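Local coordinates for BH0493 protein (Bacillus halodurans C-125, PDB 2QEE) that is a putative zinc-binding amidohydrolase, probably hydrolysing a substrate that is not established, at residues 9-14 with 381-386; 285-290 with 312-317. All coordinates share one frame; numbering follows the deposited sequence. Where two conformers were deposited one is given.

How the contacts relate
From the N terminus, the first helix, 8-21, packs against helix 363-388, near the end of the chain, so contact 1 closes a loop of 366 residues that takes in most of the fold. Contact 2 falls within that span: helix 284-292 leads through strand 298-302 to helix 308-317, and segments 285-290 and 312-317 meet across 21 intervening residues. The contacts do not cross or touch; the centres of contact 1 and contact 2 lie about 31 Å apart, and the nearest atoms of contact 1 and contact 2 about 11 Å. Contact 1 joins the N-terminal helix to the long helix before the last one, contact 2 joins successive helices beside the sheet, and both reach the second subunit.

Contact 1. Residues 9-14 with 381-386; sequences EVLAEK and DKYDDI
Apolar packing carries this contact, and Leu11 supplies all of it from segment 9-14. Both methyls of its fork press on Tyr383 CB from one side: CD1 of Leu11 lies 3.7 Å from Tyr383 CB and CD2 3.8 Å from the same Tyr383 CB. The CD2 methyl also rests against the backbone, with Leu11 CD2 3.6 Å from Asp384 N, and grazes the next side chain, Leu11 CD2 to Asp384 CB being 4.0 Å. With CG anti to the backbone N (chi1 176°), the leucine stretches across to helix 363-388, and its side chain crosses that of Tyr383 at about a right angle. The ring leads away from segment 9-14, so the leucine meets mainly the root of the tyrosine. Ile5, Ile398 and Leu387 surround Leu11 further, and Ile398 also touches Tyr383. Tyr383 also packs on Ser89 of the second subunit.

No hydrogen bond joins the two segments; the polar groups are held from elsewhere. Tyr383 OH is hydrogen-bonded to Asp401 OD2 on helix 395-414, which fixes the outer end of the ring while Leu11 packs near its base.

Charged groups lie around this apolar centre. Asp381 forms salt bridges to Arg8 through OD1 and to Arg341 through OD2, the first tying the start of helix 8-21 to helix 363-388.

This is plain helix-helix packing that joins the N-terminal helix 8-21 to helix 363-388, with helix 395-414 covering the same leucine, away from the zinc site.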
loop_
_atom_site.group_PDB
_atom_site.type_symbol
_atom_site.label_atom_id
_atom_site.label_comp_id
_atom_site.label_asym_id
_atom_site.label_seq_id
_atom_site.Cartn_x
_atom_site.Cartn_y
_atom_site.Cartn_z
ATOM N N GLU C 9 3.875 -17.276 -24.899
ATOM C CA GLU C 9 4.908 -16.491 -25.619
ATOM C C GLU C 9 4.271 -15.762 -26.789
ATOM O O GLU C 9 4.616 -14.592 -27.073
ATOM C CB GLU C 9 6.046 -17.426 -26.106
ATOM C CG GLU C 9 6.804 -18.054 -24.925
ATOM C CD GLU C 9 6.302 -19.396 -24.445
ATOM O OE1 GLU C 9 7.094 -20.083 -23.766
ATOM O OE2 GLU C 9 5.127 -19.767 -24.663
ATOM N N VAL C 10 3.353 -16.435 -27.489
ATOM C CA VAL C 10 2.654 -15.766 -28.615
ATOM C C VAL C 10 1.693 -14.688 -28.050
ATOM O O VAL C 10 1.589 -13.599 -28.581
ATOM C CB VAL C 10 1.976 -16.740 -29.521
ATOM C CG1 VAL C 10 1.028 -16.011 -30.535
ATOM C CG2 VAL C 10 3.076 -17.570 -30.268
ATOM N N LEU C 11 0.999 -15.022 -26.980
ATOM C CA LEU C 11 0.160 -14.043 -26.303
ATOM C C LEU C 11 0.997 -12.784 -26.012
ATOM O O LEU C 11 0.539 -11.661 -26.275
ATOM C CB LEU C 11 -0.320 -14.628 -24.974
ATOM C CG LEU C 11 -1.154 -13.690 -24.043
ATOM C CD1 LEU C 11 -2.498 -13.280 -24.729
ATOM C CD2 LEU C 11 -1.332 -14.280 -22.695
ATOM N N ALA C 12 2.169 -12.946 -25.415
ATOM C CA ALA C 12 2.991 -11.774 -25.042
ATOM C C ALA C 12 3.330 -10.957 -26.292
ATOM O O ALA C 12 3.202 -9.731 -26.281
ATOM C CB ALA C 12 4.241 -12.236 -24.300
ATOM N N GLU C 13 3.707 -11.616 -27.393
ATOM C CA GLU C 13 4.044 -10.925 -28.638
ATOM C C GLU C 13 2.832 -10.128 -29.129
ATOM O O GLU C 13 2.942 -8.959 -29.506
ATOM C CB GLU C 13 4.456 -11.976 -29.684
ATOM C CG GLU C 13 4.830 -11.466 -31.069
ATOM C CD GLU C 13 4.603 -12.558 -32.139
ATOM O OE1 GLU C 13 4.080 -12.226 -33.245
ATOM O OE2 GLU C 13 4.930 -13.765 -31.852
ATOM N N LYS C 14 1.674 -10.787 -29.137
ATOM C CA LYS C 14 0.487 -10.220 -29.719
ATOM C C LYS C 14 -0.069 -9.064 -28.875
ATOM O O LYS C 14 -0.581 -8.030 -29.408
ATOM C CB LYS C 14 -0.532 -11.330 -29.973
ATOM C CG LYS C 14 -0.006 -12.183 -31.165
ATOM C CD LYS C 14 -1.086 -12.951 -31.897
ATOM C CE LYS C 14 -0.507 -13.808 -33.069
ATOM N NZ LYS C 14 0.762 -13.299 -33.619
ATOM N N ASP C 381 -0.515 -11.133 -18.167
ATOM C CA ASP C 381 -0.832 -11.975 -16.984
ATOM C C ASP C 381 -2.330 -12.293 -16.912
ATOM O O ASP C 381 -2.716 -13.434 -16.601
ATOM C CB ASP C 381 -0.431 -11.224 -15.705
ATOM C CG ASP C 381 1.045 -11.440 -15.345
ATOM O OD1 ASP C 381 1.730 -12.338 -15.960
ATOM O OD2 ASP C 381 1.542 -10.709 -14.433
ATOM N N LYS C 382 -3.179 -11.268 -17.133
ATOM C CA LYS C 382 -4.635 -11.475 -17.014
ATOM C C LYS C 382 -5.191 -12.379 -18.120
ATOM O O LYS C 382 -6.019 -13.237 -17.849
ATOM C CB LYS C 382 -5.382 -10.124 -16.949
ATOM C CG LYS C 382 -5.506 -9.577 -15.516
ATOM C CD LYS C 382 -4.136 -9.340 -14.830
ATOM C CE LYS C 382 -4.287 -8.776 -13.361
ATOM N NZ LYS C 382 -4.817 -9.899 -12.520
ATOM N N TYR C 383 -4.741 -12.179 -19.364
ATOM C CA TYR C 383 -5.115 -13.076 -20.427
ATOM C C TYR C 383 -4.620 -14.462 -20.165
ATOM O O TYR C 383 -5.381 -15.432 -20.371
ATOM C CB TYR C 383 -4.611 -12.585 -21.775
ATOM C CG TYR C 383 -5.356 -11.378 -22.296
ATOM C CD1 TYR C 383 -6.770 -11.379 -22.439
ATOM C CD2 TYR C 383 -4.642 -10.245 -22.724
ATOM C CE1 TYR C 383 -7.438 -10.265 -22.990
ATOM C CE2 TYR C 383 -5.302 -9.127 -23.251
ATOM C CZ TYR C 383 -6.684 -9.159 -23.349
ATOM O OH TYR C 383 -7.275 -8.027 -23.898
ATOM N N ASP C 384 -3.372 -14.595 -19.712
ATOM C CA ASP C 384 -2.839 -15.944 -19.451
ATOM C C ASP C 384 -3.645 -16.670 -18.407
ATOM O O ASP C 384 -3.893 -17.856 -18.544
ATOM C CB ASP C 384 -1.370 -15.917 -19.063
ATOM C CG ASP C 384 -0.705 -17.311 -19.199
ATOM O OD1 ASP C 384 -1.008 -18.027 -20.169
ATOM O OD2 ASP C 384 0.096 -17.629 -18.321
ATOM N N ASP C 385 -4.071 -15.968 -17.355
ATOM C CA ASP C 385 -4.878 -16.604 -16.328
ATOM C C ASP C 385 -6.184 -17.164 -16.872
ATOM O O ASP C 385 -6.581 -18.241 -16.452
ATOM C CB ASP C 385 -5.135 -15.613 -15.184
ATOM C CG ASP C 385 -3.898 -15.474 -14.251
ATOM O OD1 ASP C 385 -2.898 -16.259 -14.385
ATOM O OD2 ASP C 385 -3.933 -14.616 -13.353
ATOM N N ILE C 386 -6.868 -16.432 -17.763
ATOM C CA ILE C 386 -8.092 -17.005 -18.345
ATOM C C ILE C 386 -7.794 -18.065 -19.403
ATOM O O ILE C 386 -8.590 -19.023 -19.544
ATOM C CB ILE C 386 -9.110 -15.956 -18.799
ATOM C CG1 ILE C 386 -8.546 -15.037 -19.901
ATOM C CG2 ILE C 386 -9.638 -15.190 -17.539
ATOM C CD1 ILE C 386 -9.679 -14.023 -20.471
#

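Contact 2. Residues 285-290 with 312-317; sequences GVEHLL and VVLARK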
loop_
_atom_site.group_PDB
_atom_site.type_symbol
_atom_site.label_atom_id
_atom_site.label_comp_id
_atom_site.label_asym_id
_atom_site.label_seq_id
_atom_site.Cartn_x
_atom_site.Cartn_y
_atom_site.Cartn_z
ATOM N N GLY C 285 -17.053 12.719 -0.010
ATOM C CA GLY C 285 -17.619 13.755 -0.912
ATOM C C GLY C 285 -17.860 13.142 -2.266
ATOM O O GLY C 285 -18.842 13.490 -2.966
ATOM N N VAL C 286 -16.899 12.325 -2.700
ATOM C CA VAL C 286 -16.998 11.669 -4.029
ATOM C C VAL C 286 -18.176 10.696 -4.024
ATOM O O VAL C 286 -18.972 10.668 -4.977
ATOM C CB VAL C 286 -15.705 10.902 -4.435
ATOM C CG1 VAL C 286 -15.884 10.317 -5.839
ATOM C CG2 VAL C 286 -14.460 11.845 -4.332
ATOM N N GLU C 287 -18.276 9.894 -2.959
ATOM C CA GLU C 287 -19.399 8.990 -2.749
ATOM C C GLU C 287 -20.743 9.723 -2.830
ATOM O O GLU C 287 -21.677 9.300 -3.542
ATOM C CB GLU C 287 -19.230 8.302 -1.375
ATOM C CG GLU C 287 -20.306 7.262 -1.115
ATOM C CD GLU C 287 -20.427 6.930 0.359
ATOM O OE1 GLU C 287 -19.374 6.826 1.029
ATOM O OE2 GLU C 287 -21.558 6.732 0.845
ATOM N N HIS C 288 -20.838 10.817 -2.096
ATOM C CA HIS C 288 -22.069 11.616 -2.105
ATOM C C HIS C 288 -22.425 12.130 -3.509
ATOM O O HIS C 288 -23.576 11.995 -3.985
ATOM C CB HIS C 288 -21.909 12.785 -1.110
ATOM C CG HIS C 288 -23.096 13.686 -1.084
ATOM N ND1 HIS C 288 -24.057 13.622 -0.092
ATOM C CD2 HIS C 288 -23.527 14.618 -1.974
ATOM C CE1 HIS C 288 -25.019 14.488 -0.371
ATOM N NE2 HIS C 288 -24.704 15.130 -1.481
ATOM N N LEU C 289 -21.438 12.694 -4.189
ATOM C CA LEU C 289 -21.630 13.223 -5.534
ATOM C C LEU C 289 -22.155 12.117 -6.441
ATOM O O LEU C 289 -23.141 12.316 -7.135
ATOM C CB LEU C 289 -20.326 13.816 -6.056
ATOM C CG LEU C 289 -19.996 15.239 -5.534
ATOM C CD1 LEU C 289 -18.551 15.648 -5.856
ATOM C CD2 LEU C 289 -20.994 16.268 -6.159
ATOM N N LEU C 290 -21.522 10.948 -6.411
ATOM C CA LEU C 290 -21.949 9.875 -7.306
ATOM C C LEU C 290 -23.367 9.356 -7.041
ATOM O O LEU C 290 -24.141 9.065 -7.979
ATOM C CB LEU C 290 -20.977 8.713 -7.187
ATOM C CG LEU C 290 -19.592 9.052 -7.744
ATOM C CD1 LEU C 290 -18.639 7.939 -7.231
ATOM C CD2 LEU C 290 -19.577 9.059 -9.345
ATOM N N VAL C 312 -10.931 2.329 -6.533
ATOM C CA VAL C 312 -11.397 1.182 -7.363
ATOM C C VAL C 312 -12.662 0.609 -6.803
ATOM O O VAL C 312 -13.651 0.367 -7.578
ATOM C CB VAL C 312 -10.338 0.086 -7.394
ATOM C CG1 VAL C 312 -10.849 -1.125 -8.196
ATOM C CG2 VAL C 312 -9.078 0.677 -8.004
ATOM N N VAL C 313 -12.749 0.440 -5.471
ATOM C CA VAL C 313 -13.988 -0.162 -4.952
ATOM C C VAL C 313 -15.164 0.791 -5.192
ATOM O O VAL C 313 -16.290 0.355 -5.498
ATOM C CB VAL C 313 -13.898 -0.493 -3.431
ATOM C CG1 VAL C 313 -15.211 -1.177 -2.951
ATOM C CG2 VAL C 313 -12.695 -1.431 -3.150
ATOM N N LEU C 314 -14.921 2.087 -5.101
ATOM C CA LEU C 314 -16.021 3.040 -5.322
ATOM C C LEU C 314 -16.522 2.946 -6.787
ATOM O O LEU C 314 -17.734 3.057 -7.041
ATOM C CB LEU C 314 -15.528 4.447 -5.004
ATOM C CG LEU C 314 -16.684 5.475 -4.873
ATOM C CD1 LEU C 314 -17.760 5.084 -3.845
ATOM C CD2 LEU C 314 -16.065 6.829 -4.514
ATOM N N ALA C 315 -15.592 2.781 -7.727
ATOM C CA ALA C 315 -15.952 2.543 -9.171
ATOM C C ALA C 315 -16.836 1.270 -9.298
ATOM O O ALA C 315 -17.766 1.192 -10.143
ATOM C CB ALA C 315 -14.722 2.394 -10.031
ATOM N N ARG C 316 -16.532 0.246 -8.512
ATOM C CA ARG C 316 -17.437 -0.928 -8.516
ATOM C C ARG C 316 -18.860 -0.559 -8.112
ATOM O O ARG C 316 -19.787 -1.248 -8.500
ATOM C CB ARG C 316 -16.987 -2.017 -7.557
ATOM C CG ARG C 316 -15.664 -2.698 -7.971
ATOM C CD ARG C 316 -15.340 -3.866 -7.001
ATOM N NE ARG C 316 -16.413 -4.883 -6.867
ATOM C CZ ARG C 316 -16.559 -5.905 -7.713
ATOM N NH1 ARG C 316 -15.737 -6.060 -8.756
ATOM N NH2 ARG C 316 -17.569 -6.750 -7.542
ATOM N N LYS C 317 -19.020 0.486 -7.305
ATOM C CA LYS C 317 -20.384 0.836 -6.799
ATOM C C LYS C 317 -21.171 1.706 -7.762
ATOM O O LYS C 317 -22.397 1.662 -7.768
ATOM C CB LYS C 317 -20.327 1.610 -5.493
ATOM C CG LYS C 317 -19.491 0.966 -4.381
ATOM C CD LYS C 317 -20.097 -0.369 -4.005
ATOM C CE LYS C 317 -19.232 -1.569 -4.458
ATOM N NZ LYS C 317 -19.845 -2.883 -3.931
#
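Segments 285-290 and 312-317 are helical and run nearly parallel, 13° apart, with their axes 11.1 Å from each other at closest approach. Glu287 and Leu314 come level, their CA atoms 7.3 Å apart. At this spacing side chains, chiefly Leu314, bridge the interval.

Leu314 has CG anti to its own N (chi1 -166°), which extends the side chain toward helix 284-292. Its CD2 methyl rests against the methyls of two residues one turn apart: Leu314 CD2 is 3.7 Å from Val286 CG1 and 3.9 Å from Leu290 CD1. The valine side chain is crossed at a slant, whereas Leu290 meets the leucine tip to tip. The other methyl, Leu314 CD1, lies 4.3 Å from Glu287 CB, so the aliphatic root of the glutamate borders the apolar patch.

The carboxylate of Glu287 is engaged beyond the contact, in salt bridges to Arg291 of the same chain and to Lys264 of the second subunit. Phe277 of that subunit also packs on Leu314, bringing this helix pair into the subunit interface. Toward the sheet, Val286 rests on Ile261 and Leu290 on Leu321.

Helix 284-292, strand 298-302 and helix 308-317 follow in sequence, and strand 298-302 pairs in parallel with 257-264 and 321-323. Neighbouring near-parallel helices packed outside parallel strands are consistent with the outer helical layer of a (beta/alpha)8-type barrel, as in the amidohydrolase superfamily to which this protein probably belongs.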